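Local coordinates for adhesion G-protein coupled receptor G6 (Danio rerio, PDB 6V55) that is an adhesion G-protein coupled receptor, probably acting in myelination, whose large extracellular region binds calcium, at residues A[185-189]-A[190-194]. Residues are numbered along the deposited sequence; the frame is centred on the assembly and turned at random.
Sequences ELFIG and ASYCS
A tight two-residue beta-hairpin turn, G189-A190, brings the antiparallel strands 185-188 and 191-194 together, with F187 packed against Y192 and L186 paired with C193. G189 has a positive phi of 65°, which by itself favours glycine. The turn is closed at I188 O, which accepts from S191 N at 2.9 Å and from S191 OG at 2.8 Å; I188 N donates to S191 O as the other bond of this pair. The hydroxyl lies in the carbonyl plane, whereas the amide approaches from above it; chi1 of 57° holds OG between the backbone N and carbonyl carbon, facing this acceptor. Further along, L186 and C193 exchange two backbone bonds, each 2.7 Å from N to O. The hairpin ends one sheet of the pentraxin-family domain, a concanavalin-like beta sandwich: strand 185-188 pairs antiparallel with strand 173-180, while L186, I188 and C193 face I222 of the other sheet and C193 forms a disulfide with C235. On the face bearing F187 and Y192, the rings make an edge-to-face pair, centroids 4.9 Å apart and planes at 64°. With CG of F187 anti to its own amide nitrogen, CD1 stands over one face of the Y192 ring, toward its rim, 3.5 Å from Y192 CZ. Losing the phenyl edge to an alanine here is likely to leave the tyrosine ring freer to turn. Beyond it, E185 OE2 comes within 3.2 Å of Y192 CB, while OE1 hydrogen-bonds to T180 OG1.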
ATOM      1  N   GLU A 185     -21.907   1.772  53.217  1.00 51.25           N
ATOM      2  CA  GLU A 185     -21.006   2.143  54.302  1.00 49.46           C
ATOM      3  C   GLU A 185     -19.555   2.189  53.808  1.00 45.12           C
ATOM      4  O   GLU A 185     -19.108   1.323  53.045  1.00 38.11           O
ATOM      5  CB  GLU A 185     -21.135   1.161  55.496  1.00 53.65           C
ATOM      6  CG  GLU A 185     -22.482   1.215  56.279  1.00 60.18           C
ATOM      7  CD  GLU A 185     -22.428   0.577  57.660  1.00 67.78           C
ATOM      8  OE1 GLU A 185     -23.135  -0.426  57.919  1.00 71.11           O
ATOM      9  OE2 GLU A 185     -21.693   1.102  58.500  1.00 69.51           O
ATOM     10  N   LEU A 186     -18.832   3.220  54.237  1.00 46.17           N
ATOM     11  CA  LEU A 186     -17.386   3.309  54.064  1.00 38.10           C
ATOM     12  C   LEU A 186     -16.740   2.751  55.322  1.00 40.19           C
ATOM     13  O   LEU A 186     -16.952   3.276  56.419  1.00 39.62           O
ATOM     14  CB  LEU A 186     -16.939   4.753  53.846  1.00 37.71           C
ATOM     15  CG  LEU A 186     -16.585   5.209  52.437  1.00 38.29           C
ATOM     16  CD1 LEU A 186     -16.080   6.637  52.485  1.00 36.61           C
ATOM     17  CD2 LEU A 186     -15.568   4.277  51.776  1.00 36.43           C
ATOM     18  N   PHE A 187     -15.978   1.686  55.176  1.00 38.69           N
ATOM     19  CA  PHE A 187     -15.241   1.126  56.294  1.00 39.26           C
ATOM     20  C   PHE A 187     -13.864   1.777  56.291  1.00 51.52           C
ATOM     21  O   PHE A 187     -13.089   1.552  55.360  1.00 50.33           O
ATOM     22  CB  PHE A 187     -15.150  -0.385  56.132  1.00 39.38           C
ATOM     23  CG  PHE A 187     -14.314  -1.049  57.155  1.00 39.91           C
ATOM     24  CD1 PHE A 187     -14.829  -1.285  58.427  1.00 40.74           C
ATOM     25  CD2 PHE A 187     -13.015  -1.461  56.848  1.00 39.58           C
ATOM     26  CE1 PHE A 187     -14.050  -1.904  59.394  1.00 44.79           C
ATOM     27  CE2 PHE A 187     -12.222  -2.068  57.798  1.00 40.07           C
ATOM     28  CZ  PHE A 187     -12.734  -2.298  59.075  1.00 47.11           C
ATOM     29  N   ILE A 188     -13.541   2.590  57.309  1.00 50.54           N
ATOM     30  CA  ILE A 188     -12.234   3.256  57.365  1.00 39.07           C
ATOM     31  C   ILE A 188     -11.491   2.837  58.630  1.00 45.05           C
ATOM     32  O   ILE A 188     -11.970   3.072  59.748  1.00 47.26           O
ATOM     33  CB  ILE A 188     -12.335   4.787  57.292  1.00 38.85           C
ATOM     34  CG1 ILE A 188     -13.206   5.235  56.123  1.00 38.29           C
ATOM     35  CG2 ILE A 188     -10.954   5.361  57.076  1.00 38.45           C
ATOM     36  CD1 ILE A 188     -13.357   6.734  56.003  1.00 38.07           C
ATOM     37  N   GLY A 189     -10.291   2.282  58.448  1.00 43.84           N
ATOM     38  CA  GLY A 189      -9.470   1.787  59.539  1.00 44.68           C
ATOM     39  C   GLY A 189     -10.107   0.607  60.250  1.00 44.48           C
ATOM     40  O   GLY A 189      -9.921  -0.558  59.868  1.00 42.35           O
ATOM     41  N   ALA A 190     -10.857   0.915  61.306  1.00 44.63           N
ATOM     42  CA  ALA A 190     -11.675  -0.064  61.999  1.00 43.59           C
ATOM     43  C   ALA A 190     -13.089   0.431  62.224  1.00 45.45           C
ATOM     44  O   ALA A 190     -13.868  -0.260  62.887  1.00 48.86           O
ATOM     45  CB  ALA A 190     -11.056  -0.438  63.355  1.00 42.78           C
ATOM     46  N   SER A 191     -13.443   1.599  61.703  1.00 46.01           N
ATOM     47  CA  SER A 191     -14.734   2.216  61.956  1.00 46.93           C
ATOM     48  C   SER A 191     -15.633   2.078  60.736  1.00 44.17           C
ATOM     49  O   SER A 191     -15.199   1.700  59.648  1.00 41.05           O
ATOM     50  CB  SER A 191     -14.560   3.694  62.320  1.00 49.98           C
ATOM     51  OG  SER A 191     -13.868   4.384  61.284  1.00 52.04           O
ATOM     52  N   TYR A 192     -16.906   2.414  60.927  1.00 44.36           N
ATOM     53  CA  TYR A 192     -17.913   2.327  59.878  1.00 42.06           C
ATOM     54  C   TYR A 192     -18.572   3.685  59.703  1.00 41.84           C
ATOM     55  O   TYR A 192     -19.192   4.209  60.639  1.00 42.57           O
ATOM     56  CB  TYR A 192     -18.963   1.282  60.218  1.00 42.09           C
ATOM     57  CG  TYR A 192     -18.520  -0.137  60.059  1.00 43.26           C
ATOM     58  CD1 TYR A 192     -18.841  -0.873  58.910  1.00 43.53           C
ATOM     59  CD2 TYR A 192     -17.789  -0.757  61.075  1.00 45.07           C
ATOM     60  CE1 TYR A 192     -18.423  -2.201  58.778  1.00 46.45           C
ATOM     61  CE2 TYR A 192     -17.371  -2.055  60.962  1.00 48.29           C
ATOM     62  CZ  TYR A 192     -17.685  -2.774  59.822  1.00 50.75           C
ATOM     63  OH  TYR A 192     -17.247  -4.070  59.784  1.00 51.98           O
ATOM     64  N   CYS A 193     -18.439   4.246  58.511  1.00 42.82           N
ATOM     65  CA  CYS A 193     -19.031   5.532  58.160  1.00 45.59           C
ATOM     66  C   CYS A 193     -20.122   5.256  57.134  1.00 42.89           C
ATOM     67  O   CYS A 193     -19.823   4.997  55.963  1.00 39.34           O
ATOM     68  CB  CYS A 193     -17.965   6.484  57.624  1.00 51.68           C
ATOM     69  SG  CYS A 193     -16.549   6.701  58.757  1.00 60.93           S
ATOM     70  N   SER A 194     -21.382   5.285  57.576  1.00 44.74           N
ATOM     71  CA  SER A 194     -22.493   4.970  56.689  1.00 41.13           C
ATOM     72  C   SER A 194     -22.771   6.144  55.758  1.00 41.13           C
ATOM     73  O   SER A 194     -22.834   7.300  56.192  1.00 39.71           O
ATOM     74  CB  SER A 194     -23.746   4.622  57.484  1.00 40.94           C
ATOM     75  OG  SER A 194     -24.901   5.039  56.771  1.00 40.70           O
TER